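Local structure of beta-galactosidase (Bacillus circulans, 4MAD) at residues M246-G251 with V269-E274; V221-G224 with A230-Q233. The protein probably hydrolyses terminal non-reducing beta-D-galactose residues from beta-D-galactosides, as a glycoside hydrolase of family 35. All coordinates share one frame; numbering follows the deposited sequence.

Contact 1. Residues M246-G251 with V269-E274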
loop_
_atom_site.group_PDB
_atom_site.type_symbol
_atom_site.label_atom_id
_atom_site.label_comp_id
_atom_site.label_asym_id
_atom_site.label_seq_id
_atom_site.Cartn_x
_atom_site.Cartn_y
_atom_site.Cartn_z
ATOM N N MET A 246 6.496 16.992 9.027
ATOM C CA MET A 246 6.056 16.487 7.748
ATOM C C MET A 246 5.106 15.275 7.737
ATOM O O MET A 246 4.385 15.112 6.823
ATOM C CB MET A 246 7.243 16.319 6.833
ATOM C CG MET A 246 6.900 15.968 5.505
ATOM S SD MET A 246 5.963 17.114 4.523
ATOM C CE MET A 246 6.753 18.614 4.856
ATOM N N GLU A 247 5.167 14.461 8.779
ATOM C CA GLU A 247 4.184 13.457 9.073
ATOM C C GLU A 247 3.828 13.514 10.571
ATOM O O GLU A 247 4.582 13.152 11.384
ATOM C CB GLU A 247 4.672 12.053 8.698
ATOM C CG GLU A 247 5.223 11.917 7.300
ATOM C CD GLU A 247 5.816 10.541 7.015
ATOM O OE1 GLU A 247 5.707 9.668 7.880
ATOM O OE2 GLU A 247 6.428 10.404 5.962
ATOM N N PHE A 248 2.662 14.020 10.883
ATOM C CA PHE A 248 2.117 13.956 12.227
ATOM C C PHE A 248 1.206 12.736 12.214
ATOM O O PHE A 248 0.133 12.770 11.672
ATOM C CB PHE A 248 1.364 15.245 12.558
ATOM C CG PHE A 248 0.529 15.199 13.821
ATOM C CD1 PHE A 248 0.921 14.522 14.938
ATOM C CD2 PHE A 248 -0.659 15.887 13.896
ATOM C CE1 PHE A 248 0.113 14.545 16.057
ATOM C CE2 PHE A 248 -1.411 15.851 14.985
ATOM C CZ PHE A 248 -1.009 15.199 16.064
ATOM N N TRP A 249 1.677 11.675 12.848
ATOM C CA TRP A 249 0.996 10.410 12.844
ATOM C C TRP A 249 -0.118 10.496 13.888
ATOM O O TRP A 249 0.035 10.089 14.995
ATOM C CB TRP A 249 1.956 9.232 13.163
ATOM C CG TRP A 249 3.126 9.176 12.274
ATOM C CD1 TRP A 249 3.111 9.343 10.974
ATOM C CD2 TRP A 249 4.479 8.918 12.635
ATOM N NE1 TRP A 249 4.357 9.234 10.464
ATOM C CE2 TRP A 249 5.227 8.989 11.482
ATOM C CE3 TRP A 249 5.124 8.666 13.828
ATOM C CZ2 TRP A 249 6.582 8.804 11.476
ATOM C CZ3 TRP A 249 6.462 8.501 13.815
ATOM C CH2 TRP A 249 7.171 8.558 12.657
ATOM N N HIS A 250 -1.229 11.062 13.499
ATOM C CA HIS A 250 -2.318 11.292 14.438
ATOM C C HIS A 250 -3.206 10.075 14.587
ATOM O O HIS A 250 -4.094 10.037 15.365
ATOM C CB HIS A 250 -3.161 12.486 14.027
ATOM C CG HIS A 250 -4.040 12.216 12.874
ATOM N ND1 HIS A 250 -3.572 12.106 11.590
ATOM C CD2 HIS A 250 -5.356 11.972 12.809
ATOM C CE1 HIS A 250 -4.566 11.835 10.781
ATOM N NE2 HIS A 250 -5.659 11.752 11.492
ATOM N N GLY A 251 -2.907 9.087 13.788
ATOM C CA GLY A 251 -3.572 7.827 13.760
ATOM C C GLY A 251 -2.495 6.766 13.603
ATOM O O GLY A 251 -1.402 7.024 13.936
ATOM N N VAL A 269 -5.475 16.538 19.547
ATOM C CA VAL A 269 -5.468 17.988 19.786
ATOM C C VAL A 269 -4.287 18.383 20.659
ATOM O O VAL A 269 -3.638 19.349 20.439
ATOM C CB VAL A 269 -6.777 18.453 20.400
ATOM C CG1 VAL A 269 -6.637 19.738 21.100
ATOM C CG2 VAL A 269 -7.846 18.482 19.421
ATOM N N GLU A 270 -3.976 17.575 21.645
ATOM C CA GLU A 270 -2.969 18.008 22.555
ATOM C C GLU A 270 -1.634 18.164 21.843
ATOM O O GLU A 270 -0.909 19.088 22.061
ATOM C CB GLU A 270 -2.849 17.038 23.694
ATOM C CG GLU A 270 -1.701 17.300 24.557
ATOM C CD GLU A 270 -1.853 16.725 25.964
ATOM O OE1 GLU A 270 -2.720 15.936 26.185
ATOM O OE2 GLU A 270 -1.071 17.064 26.814
ATOM N N THR A 271 -1.321 17.197 21.020
ATOM C CA THR A 271 -0.102 17.265 20.239
ATOM C C THR A 271 -0.098 18.324 19.150
ATOM O O THR A 271 0.881 18.913 18.904
ATOM C CB THR A 271 0.386 15.911 19.690
ATOM O OG1 THR A 271 0.693 15.042 20.761
ATOM C CG2 THR A 271 1.586 16.094 18.884
ATOM N N LEU A 272 -1.235 18.530 18.523
ATOM C CA LEU A 272 -1.347 19.510 17.489
ATOM C C LEU A 272 -1.083 20.895 18.064
ATOM O O LEU A 272 -0.404 21.659 17.500
ATOM C CB LEU A 272 -2.738 19.474 16.879
ATOM C CG LEU A 272 -3.098 20.578 15.897
ATOM C CD1 LEU A 272 -2.140 20.569 14.831
ATOM C CD2 LEU A 272 -4.423 20.411 15.367
ATOM N N GLU A 273 -1.653 21.181 19.220
ATOM C CA GLU A 273 -1.446 22.458 19.889
ATOM C C GLU A 273 0.022 22.633 20.207
ATOM O O GLU A 273 0.561 23.680 20.051
ATOM C CB GLU A 273 -2.259 22.561 21.172
ATOM C CG GLU A 273 -3.702 22.759 20.967
ATOM C CD GLU A 273 -4.057 24.228 20.846
ATOM O OE1 GLU A 273 -3.149 25.040 20.792
ATOM O OE2 GLU A 273 -5.226 24.547 20.808
ATOM N N GLU A 274 0.669 21.551 20.608
ATOM C CA GLU A 274 2.069 21.606 20.941
ATOM C C GLU A 274 2.817 22.050 19.709
ATOM O O GLU A 274 3.737 22.764 19.795
ATOM C CB GLU A 274 2.574 20.246 21.424
ATOM C CG GLU A 274 3.699 20.283 22.378
ATOM C CD GLU A 274 4.339 18.898 22.667
ATOM O OE1 GLU A 274 3.834 17.873 22.197
ATOM O OE2 GLU A 274 5.354 18.882 23.352
#
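Strand residue Phe-248 and helix residue Leu-272 make the nearest backbone approach, 8.4 Å from CA to CA, and no hydrogen bond joins the two segments. The ring of Phe-248 bridges the distance. Its CG lies anti to the backbone N (chi1 169°), which sends the ring out from the strand to the helix. There CE1 of Phe-248 meets the methyl CG2 of Thr-271 at 3.5 Å, in an oblique approach. CZ of Phe-248 lies 4.1 Å from the backbone N of Leu-272, and CE2 of Phe-248 is 4.3 Å from Leu-272 CB. Within the strand segment, CB of His-250 sits 3.9 Å above the plane of the Phe-248 ring, toward its rim. Phe-284 packs on the same ring edge-to-face. Replacing Phe-248 by alanine removes the ring and would probably leave a gap between strand and helix, with the methyl of Thr-271 missing its aromatic partner.

Glu-247, the predicted nucleophile, plays no part in this packing. Its OE1 accepts NE1-H of Trp-249 through the anti lone pair (2.9 Å, 159° at the hydrogen), with OE1 in the indole plane. Its OE2 forms a salt bridge with Arg-104. The strand thus presents apolar chemistry to its helix in the beta-alpha-beta unit, while the neighbouring carboxylate is held by polar partners. Between the two segments, what forms is buried van der Waals contact.

Contact 2. Residues V221-G224 with A230-Q233; sequences VNFG and AFAQ
Phe-223 meets two consecutive residues of the helix, Ala-230 and Phe-231. The tight part is at Ala-230. CB of Ala-230 lies 3.5 Å from CD2 of Phe-223 and 3.7 Å from CE2 of the same ring, approaching obliquely. CG of Phe-223 stands between its own backbone N and carbonyl carbon (chi1 62°), and this turn brings the CD2-CE2 side of the ring to the alanine methyl.

The contact with Phe-231 is wider. The two phenylalanines form a T-shaped pair, with the edge of Phe-223 directed at the face of Phe-231. Their centroids are 5.7 Å apart and their planes meet at 83°. The closest atoms are CE2 of Phe-223 and CE1 of Phe-231, at 4.2 Å. CG2 of Val-221 fills in beside this pair. It lies in the ring plane of Phe-223, at the edge. CG2 of Val-221 is also 4.2 Å from CE1 of Phe-231.

This is the strand-to-helix half of a beta-alpha-beta unit in the (beta/alpha)8 barrel. Strand 218-223 is the sixth barrel strand, and helix 227-237 packs on its outer side. Leu-243 and Gln-278 also touch Phe-231, and Pro-204 touches Ala-230.

The outer side of the helix is looser. Ala-232 is exposed and takes no part. Gln-233 starts toward the strand, but its end leads away, and the residue is partly exposed. On the strand, the side chain of Asn-222 leaves in the other direction, where ND2 hydrogen-bonds OE2 of Glu-171, the predicted proton donor.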
loop_
_atom_site.group_PDB
_atom_site.type_symbol
_atom_site.label_atom_id
_atom_site.label_comp_id
_atom_site.label_asym_id
_atom_site.label_seq_id
_atom_site.Cartn_x
_atom_site.Cartn_y
_atom_site.Cartn_z
ATOM N N VAL A 221 10.849 16.951 10.419
ATOM C CA VAL A 221 10.709 15.715 11.158
ATOM C C VAL A 221 9.283 15.176 11.208
ATOM O O VAL A 221 8.346 15.925 11.023
ATOM C CB VAL A 221 11.213 15.883 12.603
ATOM C CG1 VAL A 221 12.704 16.185 12.616
ATOM C CG2 VAL A 221 10.434 16.978 13.315
ATOM N N ASN A 222 9.297 13.872 11.522
ATOM C CA ASN A 222 8.101 13.107 11.582
ATOM C C ASN A 222 7.888 12.519 12.958
ATOM O O ASN A 222 8.780 12.004 13.518
ATOM C CB ASN A 222 8.217 11.981 10.568
ATOM C CG ASN A 222 8.409 12.480 9.175
ATOM O OD1 ASN A 222 8.040 13.567 8.865
ATOM N ND2 ASN A 222 8.912 11.626 8.315
ATOM N N PHE A 223 6.687 12.599 13.476
ATOM C CA PHE A 223 6.440 12.100 14.777
ATOM C C PHE A 223 4.962 11.978 15.146
ATOM O O PHE A 223 4.120 12.498 14.516
ATOM C CB PHE A 223 7.182 12.919 15.808
ATOM C CG PHE A 223 6.776 14.367 15.864
ATOM C CD1 PHE A 223 5.634 14.752 16.497
ATOM C CD2 PHE A 223 7.565 15.351 15.340
ATOM C CE1 PHE A 223 5.294 16.061 16.570
ATOM C CE2 PHE A 223 7.207 16.666 15.393
ATOM C CZ PHE A 223 6.100 17.024 16.013
ATOM N N GLY A 224 4.719 11.221 16.191
ATOM C CA GLY A 224 3.395 11.074 16.697
ATOM C C GLY A 224 3.075 11.812 17.988
ATOM O O GLY A 224 1.942 12.077 18.297
ATOM N N ALA A 230 10.867 16.889 19.851
ATOM C CA ALA A 230 11.181 16.627 18.469
ATOM C C ALA A 230 11.761 17.835 17.772
ATOM O O ALA A 230 12.774 17.743 17.103
ATOM C CB ALA A 230 9.996 16.146 17.745
ATOM N N PHE A 231 11.122 18.964 17.958
ATOM C CA PHE A 231 11.652 20.207 17.397
ATOM C C PHE A 231 13.004 20.622 17.993
ATOM O O PHE A 231 13.840 21.163 17.334
ATOM C CB PHE A 231 10.633 21.308 17.458
ATOM C CG PHE A 231 9.491 21.147 16.505
ATOM C CD1 PHE A 231 9.642 20.586 15.256
ATOM C CD2 PHE A 231 8.260 21.605 16.853
ATOM C CE1 PHE A 231 8.580 20.529 14.406
ATOM C CE2 PHE A 231 7.230 21.533 16.013
ATOM C CZ PHE A 231 7.369 20.992 14.790
ATOM N N ALA A 232 13.187 20.322 19.268
ATOM C CA ALA A 232 14.438 20.611 19.912
ATOM C C ALA A 232 15.579 19.832 19.295
ATOM O O ALA A 232 16.602 20.375 19.073
ATOM C CB ALA A 232 14.352 20.345 21.328
ATOM N N GLN A 233 15.358 18.563 19.020
ATOM C CA GLN A 233 16.346 17.742 18.357
ATOM C C GLN A 233 16.669 18.264 16.998
ATOM O O GLN A 233 17.787 18.384 16.671
ATOM C CB GLN A 233 15.872 16.318 18.208
ATOM C CG GLN A 233 16.383 15.454 19.226
ATOM C CD GLN A 233 17.875 15.265 19.134
ATOM O OE1 GLN A 233 18.567 15.940 18.430
ATOM N NE2 GLN A 233 18.335 14.370 19.825
#

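The two contacts are centred 10 Å apart in the (beta/alpha)8 barrel. Contact 2 closes before contact 1 opens, so they come in series along the chain. Helix 227-237 of contact 2 is followed in the chain by strand 244-249 of contact 1. Strands 218-223 and 244-249 are parallel neighbours in the barrel sheet. Probable backbone hydrogen bonds join them: Met-246 N to Val-221 O at 2.9 Å, and Phe-223 N to Glu-247 O at 3.0 Å. In each contact a helix packs on its strand through apolar side chains. Strand 244-249 carries the predicted nucleophile, and Asn-222 on strand 218-223 bonds the predicted proton donor, so both strands reach the probable active site.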